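PDB 4QDG: putative adhesin from Bacteroides thetaiotaomicron, which probably serves as a lipid-anchored outer-membrane protein of the FimB/Mfa2 family that anchors fimbriae and takes part in cell adhesion. Local coordinates for residues 21-26 and 273-278; 15-20 and 67-72; 165-170 and 198-203. All coordinates share one frame; numbering follows the deposited sequence.

Contact 1. Residues 21-26 and 273-278; sequences YDYNME and LDRESE. With MG (magnesium ion), chain D.
Arg275, the last residue of helix 269-275, packs against the loop 21-26 with its whole side chain, and this is the tight part of the contact. Its CG sits 4.1 Å from the centroid of the Tyr23 ring and only 5° off the ring normal, a CH-pi contact over the face. Further out, the chain runs extended to NE and the guanidinium lays a face over Tyr23 CD1, the ring and guanidinium planes 46° apart, with NH2 3.5 Å from that CD1. NH1 donates to Asn24 O at 2.8 Å, nearly in the guanidinium plane, and weakly to Asp22 O. Glu271 pairs with NE, and Tyr27 adds a cation-pi contact. Selenomethionine Met25 lays SE 3.7 Å from Arg275 CB.

The looser, solvent side lies at Met25, Glu26 and Glu276. One water joins Met25 N to Glu26 OE1, and another lies only weakly between Glu26 OE2 and Glu276 OE1. Just past the helix end, a magnesium ion is bound by Leu273 O and Glu276 O, each at 2.2 Å, with a water and Asn151 OD1. Carbonyls from the helix end thus serve the cation, while the arginine charge, probably balanced by Glu271, ties the loop to the same turn.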
loop_
_atom_site.group_PDB
_atom_site.type_symbol
_atom_site.label_atom_id
_atom_site.label_comp_id
_atom_site.label_asym_id
_atom_site.label_seq_id
_atom_site.Cartn_x
_atom_site.Cartn_y
_atom_site.Cartn_z
ATOM N N TYR A 21 -3.868 -12.724 4.539
ATOM C CA TYR A 21 -3.635 -11.280 4.644
ATOM C C TYR A 21 -4.423 -10.795 5.871
ATOM O O TYR A 21 -5.581 -10.396 5.761
ATOM C CB TYR A 21 -3.960 -10.507 3.340
ATOM C CG TYR A 21 -4.127 -9.006 3.522
ATOM C CD1 TYR A 21 -3.107 -8.225 4.076
ATOM C CD2 TYR A 21 -5.331 -8.374 3.204
ATOM C CE1 TYR A 21 -3.279 -6.850 4.292
ATOM C CE2 TYR A 21 -5.504 -7.002 3.400
ATOM C CZ TYR A 21 -4.471 -6.243 3.933
ATOM O OH TYR A 21 -4.661 -4.888 4.106
ATOM N N ASP A 22 -3.807 -10.921 7.049
ATOM C CA ASP A 22 -4.385 -10.473 8.318
ATOM C C ASP A 22 -3.598 -9.233 8.861
ATOM O O ASP A 22 -3.964 -8.707 9.899
ATOM C CB ASP A 22 -4.474 -11.632 9.358
ATOM C CG ASP A 22 -3.195 -12.097 10.034
ATOM O OD1 ASP A 22 -2.155 -11.411 9.893
ATOM O OD2 ASP A 22 -3.244 -13.114 10.758
ATOM N N TYR A 23 -2.545 -8.758 8.125
ATOM C CA TYR A 23 -1.714 -7.602 8.502
ATOM C C TYR A 23 -2.418 -6.266 8.182
ATOM O O TYR A 23 -1.982 -5.465 7.349
ATOM C CB TYR A 23 -0.347 -7.656 7.814
ATOM C CG TYR A 23 0.758 -7.031 8.635
ATOM C CD1 TYR A 23 1.017 -7.460 9.937
ATOM C CD2 TYR A 23 1.580 -6.040 8.099
ATOM C CE1 TYR A 23 2.064 -6.918 10.683
ATOM C CE2 TYR A 23 2.627 -5.491 8.841
ATOM C CZ TYR A 23 2.877 -5.952 10.122
ATOM O OH TYR A 23 3.910 -5.439 10.861
ATOM N N ASN A 24 -3.534 -6.068 8.853
ATOM C CA ASN A 24 -4.396 -4.917 8.716
ATOM C C ASN A 24 -4.866 -4.513 10.130
ATOM O O ASN A 24 -4.519 -5.180 11.106
ATOM C CB ASN A 24 -5.557 -5.242 7.752
ATOM C CG ASN A 24 -6.286 -6.530 8.054
ATOM O OD1 ASN A 24 -6.757 -6.748 9.161
ATOM N ND2 ASN A 24 -6.406 -7.404 7.073
HETATM N N MSE A 25 -5.596 -3.397 10.240
HETATM C CA MSE A 25 -6.040 -2.831 11.521
HETATM C C MSE A 25 -7.145 -3.676 12.174
HETATM O O MSE A 25 -7.401 -3.524 13.378
HETATM C CB MSE A 25 -6.493 -1.361 11.347
HETATM C CG MSE A 25 -5.365 -0.437 10.913
HETATM SE SE MSE A 25 -3.829 -0.347 12.187
HETATM C CE MSE A 25 -4.574 0.892 13.477
ATOM N N GLU A 26 -7.760 -4.597 11.400
ATOM C CA GLU A 26 -8.811 -5.501 11.880
ATOM C C GLU A 26 -8.212 -6.759 12.456
ATOM O O GLU A 26 -8.920 -7.509 13.124
ATOM C CB GLU A 26 -9.786 -5.867 10.750
ATOM C CG GLU A 26 -10.608 -4.689 10.227
ATOM C CD GLU A 26 -9.843 -3.587 9.510
ATOM O OE1 GLU A 26 -9.138 -3.894 8.520
ATOM O OE2 GLU A 26 -9.940 -2.418 9.955
ATOM N N LEU A 273 2.154 1.909 9.686
ATOM C CA LEU A 273 2.177 2.375 8.290
ATOM C C LEU A 273 1.852 1.256 7.300
ATOM O O LEU A 273 1.334 1.552 6.216
ATOM C CB LEU A 273 3.506 3.013 7.922
ATOM C CG LEU A 273 3.900 4.268 8.703
ATOM C CD1 LEU A 273 5.378 4.574 8.487
ATOM C CD2 LEU A 273 3.001 5.474 8.314
ATOM N N ASP A 274 2.143 -0.029 7.676
ATOM C CA ASP A 274 1.814 -1.168 6.814
ATOM C C ASP A 274 0.408 -1.681 7.064
ATOM O O ASP A 274 -0.283 -1.953 6.093
ATOM C CB ASP A 274 2.806 -2.327 6.955
ATOM C CG ASP A 274 4.242 -2.003 6.645
ATOM O OD1 ASP A 274 4.479 -1.260 5.682
ATOM O OD2 ASP A 274 5.142 -2.558 7.338
ATOM N N ARG A 275 -0.034 -1.801 8.330
ATOM C CA ARG A 275 -1.384 -2.326 8.639
ATOM C C ARG A 275 -2.513 -1.418 8.121
ATOM O O ARG A 275 -3.545 -1.915 7.713
ATOM C CB ARG A 275 -1.588 -2.543 10.143
ATOM C CG ARG A 275 -0.915 -3.773 10.685
ATOM C CD ARG A 275 -1.396 -4.024 12.102
ATOM N NE ARG A 275 -0.725 -5.177 12.689
ATOM C CZ ARG A 275 -1.143 -6.440 12.582
ATOM N NH1 ARG A 275 -2.274 -6.724 11.937
ATOM N NH2 ARG A 275 -0.449 -7.423 13.139
ATOM N N GLU A 276 -2.325 -0.112 8.187
ATOM C CA GLU A 276 -3.325 0.815 7.712
ATOM C C GLU A 276 -3.050 1.169 6.258
ATOM O O GLU A 276 -1.938 1.566 5.923
ATOM C CB GLU A 276 -3.400 2.085 8.584
ATOM C CG GLU A 276 -4.545 3.011 8.174
ATOM C CD GLU A 276 -5.912 2.361 8.238
ATOM O OE1 GLU A 276 -6.530 2.392 9.328
ATOM O OE2 GLU A 276 -6.355 1.801 7.207
ATOM N N SER A 277 -4.048 1.000 5.391
ATOM C CA SER A 277 -3.896 1.300 3.961
ATOM C C SER A 277 -4.923 2.353 3.463
ATOM O O SER A 277 -4.840 2.806 2.320
ATOM C CB SER A 277 -4.023 0.016 3.147
ATOM O OG SER A 277 -5.326 -0.534 3.292
ATOM N N GLU A 278 -5.892 2.702 4.307
ATOM C CA GLU A 278 -6.949 3.655 4.002
ATOM C C GLU A 278 -6.793 4.803 4.947
ATOM O O GLU A 278 -6.949 4.625 6.144
ATOM C CB GLU A 278 -8.353 3.002 4.081
ATOM C CG GLU A 278 -8.633 1.959 2.997
ATOM C CD GLU A 278 -8.718 2.414 1.545
ATOM O OE1 GLU A 278 -9.020 3.606 1.304
ATOM O OE2 GLU A 278 -8.517 1.564 0.644
HETATM MG MG MG D . -0.182 1.097 4.649
HETATM O O HOH W 1 -3.240 -3.007 5.084
HETATM O O HOH W 2 -2.154 -9.822 12.325
HETATM O O HOH W 3 -0.261 -4.592 5.389
HETATM O O HOH W 4 5.712 -4.166 9.288
HETATM O O HOH W 5 -6.892 -2.030 8.016
HETATM O O HOH W 6 -9.473 0.906 9.137
HETATM O O HOH W 7 -0.426 -0.501 3.221
#

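Contact 2. Residues 15-20 and 67-72; sequences VSLRFI and MKLDLK
Val15 and Leu17 of strand 15-20 meet Leu69 and Met67 of strand 67-70 in an antiparallel beta ladder, part of the transthyretin-like fold expected from the clan of this family; strand 15-20 lies between strands 67-70 and 140-159. The axes of the two short strand segments approach to 4.7 Å, with 153° between their directions. Val15 with Leu69 and Leu17 with Met67 are hydrogen-bonded pairs, flanking the non-hydrogen-bonded pair of Ser16 and Lys68. The four backbone bonds are regular; Leu69 N to Val15 O, at 2.8 Å, has an N-H...O angle of 172°.

Shape is decided on the face that carries the apolar chains. Val15 and Leu69 run alongside one another in the same direction, and Val15 CG2 is the bump: it fits the hollow bordered by Leu69 CB and CD1, each 3.8 Å away, and by Leu71 CD1. Leu69 CD1 in turn reaches obliquely to Leu17 CD1, at 4.2 Å. Phe78 of strand 75-82 touches Val15, Leu17 and Leu69, and Leu133 of strand 127-137 touches Val15 and Leu17, so this face is packed into the domain interior.

Beyond the ladder, Phe19 is a side-chain neighbour of selenomethionine Met67, which runs extended to SE and then bends at chi3 (-73°), turning its methyl to the phenyl ring: CE lies 4.0 Å from Phe19 CZ, while Met67 CB meets Phe19 CE1 at the ring edge, 3.8 Å away.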
loop_
_atom_site.group_PDB
_atom_site.type_symbol
_atom_site.label_atom_id
_atom_site.label_comp_id
_atom_site.label_asym_id
_atom_site.label_seq_id
_atom_site.Cartn_x
_atom_site.Cartn_y
_atom_site.Cartn_z
ATOM N N VAL A 15 5.069 -29.552 -0.303
ATOM C CA VAL A 15 4.455 -28.576 0.586
ATOM C C VAL A 15 3.033 -28.311 0.144
ATOM O O VAL A 15 2.672 -28.587 -0.998
ATOM C CB VAL A 15 5.252 -27.241 0.690
ATOM C CG1 VAL A 15 6.657 -27.456 1.261
ATOM C CG2 VAL A 15 5.299 -26.513 -0.655
ATOM N N SER A 16 2.246 -27.757 1.068
ATOM C CA SER A 16 0.869 -27.321 0.894
ATOM C C SER A 16 0.782 -25.939 1.521
ATOM O O SER A 16 0.871 -25.796 2.740
ATOM C CB SER A 16 -0.110 -28.309 1.514
ATOM O OG SER A 16 -1.420 -27.772 1.448
ATOM N N LEU A 17 0.668 -24.918 0.695
ATOM C CA LEU A 17 0.702 -23.549 1.192
ATOM C C LEU A 17 -0.633 -22.883 1.291
ATOM O O LEU A 17 -1.420 -22.924 0.355
ATOM C CB LEU A 17 1.619 -22.677 0.318
ATOM C CG LEU A 17 3.047 -23.164 0.146
ATOM C CD1 LEU A 17 3.823 -22.220 -0.760
ATOM C CD2 LEU A 17 3.746 -23.319 1.493
ATOM N N ARG A 18 -0.845 -22.210 2.426
ATOM C CA ARG A 18 -1.995 -21.347 2.714
ATOM C C ARG A 18 -1.499 -19.909 2.579
ATOM O O ARG A 18 -0.335 -19.624 2.901
ATOM C CB ARG A 18 -2.578 -21.629 4.122
ATOM C CG ARG A 18 -3.763 -20.726 4.507
ATOM C CD ARG A 18 -4.388 -21.092 5.836
ATOM N NE ARG A 18 -5.634 -20.355 6.048
ATOM C CZ ARG A 18 -5.954 -19.697 7.161
ATOM N NH1 ARG A 18 -5.116 -19.676 8.196
ATOM N NH2 ARG A 18 -7.108 -19.044 7.246
ATOM N N PHE A 19 -2.336 -19.031 2.028
ATOM C CA PHE A 19 -1.991 -17.624 1.856
ATOM C C PHE A 19 -2.971 -16.762 2.644
ATOM O O PHE A 19 -4.182 -16.878 2.453
ATOM C CB PHE A 19 -1.963 -17.246 0.376
ATOM C CG PHE A 19 -0.994 -18.070 -0.427
ATOM C CD1 PHE A 19 -1.385 -19.278 -0.997
ATOM C CD2 PHE A 19 0.318 -17.647 -0.613
ATOM C CE1 PHE A 19 -0.474 -20.063 -1.712
ATOM C CE2 PHE A 19 1.220 -18.433 -1.341
ATOM C CZ PHE A 19 0.817 -19.639 -1.875
ATOM N N ILE A 20 -2.466 -15.975 3.596
ATOM C CA ILE A 20 -3.348 -15.115 4.407
ATOM C C ILE A 20 -2.904 -13.648 4.332
ATOM O O ILE A 20 -1.734 -13.366 4.065
ATOM C CB ILE A 20 -3.484 -15.592 5.887
ATOM C CG1 ILE A 20 -2.235 -15.307 6.728
ATOM C CG2 ILE A 20 -3.884 -17.076 5.953
ATOM C CD1 ILE A 20 -2.462 -15.305 8.246
HETATM N N MSE A 67 -2.193 -24.322 -1.929
HETATM C CA MSE A 67 -1.397 -24.609 -3.100
HETATM C C MSE A 67 -0.549 -25.835 -2.813
HETATM O O MSE A 67 0.361 -25.778 -1.985
HETATM C CB MSE A 67 -0.522 -23.416 -3.507
HETATM C CG MSE A 67 0.204 -23.663 -4.825
HETATM SE SE MSE A 67 1.502 -22.292 -5.212
HETATM C CE MSE A 67 0.231 -20.850 -5.693
ATOM N N LYS A 68 -0.857 -26.945 -3.504
ATOM C CA LYS A 68 -0.128 -28.190 -3.389
ATOM C C LYS A 68 1.069 -28.137 -4.317
ATOM O O LYS A 68 0.908 -27.872 -5.509
ATOM C CB LYS A 68 -1.060 -29.344 -3.734
ATOM C CG LYS A 68 -0.445 -30.725 -3.638
ATOM C CD LYS A 68 -1.471 -31.803 -4.071
ATOM C CE LYS A 68 -1.646 -31.941 -5.573
ATOM N NZ LYS A 68 -0.483 -32.618 -6.210
ATOM N N LEU A 69 2.277 -28.333 -3.771
ATOM C CA LEU A 69 3.483 -28.335 -4.576
ATOM C C LEU A 69 4.232 -29.629 -4.414
ATOM O O LEU A 69 4.718 -29.924 -3.322
ATOM C CB LEU A 69 4.424 -27.144 -4.261
ATOM C CG LEU A 69 3.956 -25.737 -4.615
ATOM C CD1 LEU A 69 4.858 -24.684 -3.966
ATOM C CD2 LEU A 69 3.959 -25.519 -6.105
ATOM N N ASP A 70 4.374 -30.378 -5.512
ATOM C CA ASP A 70 5.197 -31.577 -5.542
ATOM C C ASP A 70 6.643 -31.117 -5.672
ATOM O O ASP A 70 6.968 -30.400 -6.609
ATOM C CB ASP A 70 4.775 -32.535 -6.678
ATOM C CG ASP A 70 3.469 -33.227 -6.379
ATOM O OD1 ASP A 70 3.427 -34.023 -5.410
ATOM O OD2 ASP A 70 2.481 -32.944 -7.075
ATOM N N LEU A 71 7.480 -31.437 -4.675
ATOM C CA LEU A 71 8.870 -30.998 -4.645
ATOM C C LEU A 71 9.803 -32.092 -4.180
ATOM O O LEU A 71 9.432 -32.918 -3.338
ATOM C CB LEU A 71 9.034 -29.767 -3.711
ATOM C CG LEU A 71 8.396 -28.441 -4.153
ATOM C CD1 LEU A 71 8.393 -27.448 -3.036
ATOM C CD2 LEU A 71 9.069 -27.881 -5.403
ATOM N N LYS A 72 11.027 -32.073 -4.707
ATOM C CA LYS A 72 12.115 -32.952 -4.289
ATOM C C LYS A 72 12.426 -32.623 -2.812
ATOM O O LYS A 72 12.471 -31.432 -2.476
ATOM C CB LYS A 72 13.337 -32.717 -5.199
ATOM C CG LYS A 72 14.577 -33.541 -4.840
ATOM C CD LYS A 72 15.839 -33.014 -5.540
ATOM C CE LYS A 72 16.526 -31.869 -4.814
ATOM N NZ LYS A 72 17.469 -31.141 -5.717
#

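Contact 3. Residues 165-170 and 198-203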
loop_
_atom_site.group_PDB
_atom_site.type_symbol
_atom_site.label_atom_id
_atom_site.label_comp_id
_atom_site.label_asym_id
_atom_site.label_seq_id
_atom_site.Cartn_x
_atom_site.Cartn_y
_atom_site.Cartn_z
ATOM N N VAL A 165 -15.404 25.184 0.041
ATOM C CA VAL A 165 -14.031 25.082 -0.457
ATOM C C VAL A 165 -14.142 24.496 -1.865
ATOM O O VAL A 165 -14.732 23.432 -2.039
ATOM C CB VAL A 165 -13.022 24.314 0.430
ATOM C CG1 VAL A 165 -11.629 24.343 -0.201
ATOM C CG2 VAL A 165 -12.961 24.896 1.830
ATOM N N ASP A 166 -13.655 25.243 -2.873
ATOM C CA ASP A 166 -13.684 24.785 -4.262
ATOM C C ASP A 166 -12.414 24.015 -4.533
ATOM O O ASP A 166 -11.331 24.597 -4.500
ATOM C CB ASP A 166 -13.845 25.982 -5.213
ATOM C CG ASP A 166 -13.837 25.651 -6.697
ATOM O OD1 ASP A 166 -13.924 24.451 -7.043
ATOM O OD2 ASP A 166 -13.796 26.597 -7.513
ATOM N N ASP A 167 -12.544 22.707 -4.793
ATOM C CA ASP A 167 -11.413 21.815 -5.059
ATOM C C ASP A 167 -10.591 22.250 -6.270
ATOM O O ASP A 167 -9.389 22.001 -6.307
ATOM C CB ASP A 167 -11.905 20.381 -5.285
ATOM C CG ASP A 167 -12.710 20.221 -6.558
ATOM O OD1 ASP A 167 -13.833 20.741 -6.607
ATOM O OD2 ASP A 167 -12.182 19.634 -7.527
ATOM N N LYS A 168 -11.252 22.881 -7.258
ATOM C CA LYS A 168 -10.663 23.317 -8.520
ATOM C C LYS A 168 -9.651 24.443 -8.312
ATOM O O LYS A 168 -8.861 24.726 -9.213
ATOM C CB LYS A 168 -11.754 23.756 -9.509
ATOM C CG LYS A 168 -12.691 22.623 -9.946
ATOM C CD LYS A 168 -13.802 23.143 -10.883
ATOM C CE LYS A 168 -15.074 23.463 -10.149
ATOM N NZ LYS A 168 -15.088 24.848 -9.623
ATOM N N LYS A 169 -9.659 25.072 -7.129
ATOM C CA LYS A 169 -8.719 26.135 -6.813
ATOM C C LYS A 169 -7.359 25.573 -6.355
ATOM O O LYS A 169 -6.427 26.346 -6.164
ATOM C CB LYS A 169 -9.321 27.036 -5.709
ATOM C CG LYS A 169 -10.442 27.950 -6.196
ATOM C CD LYS A 169 -10.875 28.861 -5.077
ATOM C CE LYS A 169 -11.557 30.093 -5.600
ATOM N NZ LYS A 169 -12.173 30.866 -4.490
ATOM N N PHE A 170 -7.254 24.231 -6.174
ATOM C CA PHE A 170 -6.085 23.576 -5.592
ATOM C C PHE A 170 -5.539 22.391 -6.336
ATOM O O PHE A 170 -6.269 21.628 -6.956
ATOM C CB PHE A 170 -6.415 23.089 -4.171
ATOM C CG PHE A 170 -6.884 24.183 -3.251
ATOM C CD1 PHE A 170 -5.969 24.993 -2.586
ATOM C CD2 PHE A 170 -8.243 24.395 -3.031
ATOM C CE1 PHE A 170 -6.401 25.971 -1.696
ATOM C CE2 PHE A 170 -8.673 25.403 -2.170
ATOM C CZ PHE A 170 -7.751 26.179 -1.504
ATOM N N TRP A 198 -6.236 10.665 -8.208
ATOM C CA TRP A 198 -6.973 9.796 -9.118
ATOM C C TRP A 198 -8.464 10.223 -9.089
ATOM O O TRP A 198 -9.215 9.915 -10.002
ATOM C CB TRP A 198 -6.782 8.292 -8.778
ATOM C CG TRP A 198 -7.281 7.851 -7.432
ATOM C CD1 TRP A 198 -6.546 7.735 -6.292
ATOM C CD2 TRP A 198 -8.609 7.412 -7.098
ATOM N NE1 TRP A 198 -7.313 7.204 -5.288
ATOM C CE2 TRP A 198 -8.595 7.039 -5.738
ATOM C CE3 TRP A 198 -9.798 7.237 -7.832
ATOM C CZ2 TRP A 198 -9.740 6.575 -5.070
ATOM C CZ3 TRP A 198 -10.928 6.768 -7.173
ATOM C CH2 TRP A 198 -10.899 6.466 -5.799
ATOM N N ALA A 199 -8.869 10.936 -8.036
ATOM C CA ALA A 199 -10.199 11.505 -7.815
ATOM C C ALA A 199 -10.058 12.803 -7.043
ATOM O O ALA A 199 -9.187 12.918 -6.185
ATOM C CB ALA A 199 -11.088 10.529 -7.068
ATOM N N GLN A 200 -10.873 13.791 -7.385
ATOM C CA GLN A 200 -10.897 15.123 -6.779
ATOM C C GLN A 200 -12.285 15.721 -7.009
ATOM O O GLN A 200 -12.888 15.487 -8.050
ATOM C CB GLN A 200 -9.789 16.002 -7.393
ATOM C CG GLN A 200 -9.667 17.420 -6.823
ATOM C CD GLN A 200 -8.426 18.124 -7.284
ATOM O OE1 GLN A 200 -7.450 17.504 -7.709
ATOM N NE2 GLN A 200 -8.417 19.445 -7.163
ATOM N N GLY A 201 -12.778 16.455 -6.033
ATOM C CA GLY A 201 -14.092 17.070 -6.114
ATOM C C GLY A 201 -14.511 17.733 -4.826
ATOM O O GLY A 201 -13.680 18.139 -4.006
ATOM N N GLN A 202 -15.821 17.833 -4.651
ATOM C CA GLN A 202 -16.433 18.399 -3.476
ATOM C C GLN A 202 -17.296 17.348 -2.797
ATOM O O GLN A 202 -17.809 16.439 -3.454
ATOM C CB GLN A 202 -17.248 19.654 -3.832
ATOM C CG GLN A 202 -16.379 20.890 -4.087
ATOM C CD GLN A 202 -17.169 22.112 -4.477
ATOM O OE1 GLN A 202 -18.069 22.061 -5.312
ATOM N NE2 GLN A 202 -16.828 23.244 -3.907
ATOM N N ALA A 203 -17.421 17.453 -1.461
ATOM C CA ALA A 203 -18.254 16.553 -0.662
ATOM C C ALA A 203 -18.992 17.340 0.406
ATOM O O ALA A 203 -18.623 18.472 0.702
ATOM C CB ALA A 203 -17.406 15.456 -0.026
HETATM O O HOH W 8 -16.386 21.133 -8.130
#
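Gln202 NE2 donates to Val165 O at 2.8 Å, the shortest polar bond between the loop 165-170 and strand 199-207. The loop holds an Asx turn at Asp166 and a 3-10 turn, 167-169, both packed on that strand within what is probably the transthyretin-like fold of the family's clan. The N-H...O angle is 175° and the acceptor lies in the amide plane, yet the donor comes from above the carbonyl plane, 44° out of it. The side chain, extended beyond CG, carries its amide past Asp167 to get there.

Two residues earlier on the strand, Gln200 is also extended, and its NE2 bonds to Phe170 O, just after the 3-10 turn, at 3.1 Å and weakly to Asp167 O, within it. Phe170 N also donates to Asp167 O.

Asp167 is the wedge between these two glutamines. Its chi1 of 67° tucks CG over its own main chain and lays the carboxylate across the strand at Gly201. OD2 approaches Gln200 CG, OD1 approaches Gln202 CG, and a water donates to OD1. In the Asx turn, Asp166 OD1 accepts from Lys168 N and takes a salt bridge from Lys168 NZ on the opposite face of its carboxylate plane. Strand 213-223 pairs with the glutamine-bearing strand, whose Gly201 passes so close that its O lies 3.1 Å from Asp167 CB.

Overall arrangement
The three contacts follow the long axis of an elongated chain. Contact 2 and contact 3 lie on opposite sides of its centre, 48 Å apart between centres, while contact 1, only 9 Å from the chain centre, stands between them at 25 Å and 27 Å. Strand 15-20 of contact 2 runs straight into the loop of contact 1, and the two contacts alternate along the chain; contact 3 falls wholly within the interval that contact 1 spans. Strand 140-159 links the set: it pairs with strand 15-20, supplies Asn151 to the magnesium site at contact 1, and touches Val165 and Phe170 of contact 3. Contact 1 therefore brings N-terminal and C-terminal parts together mid-molecule.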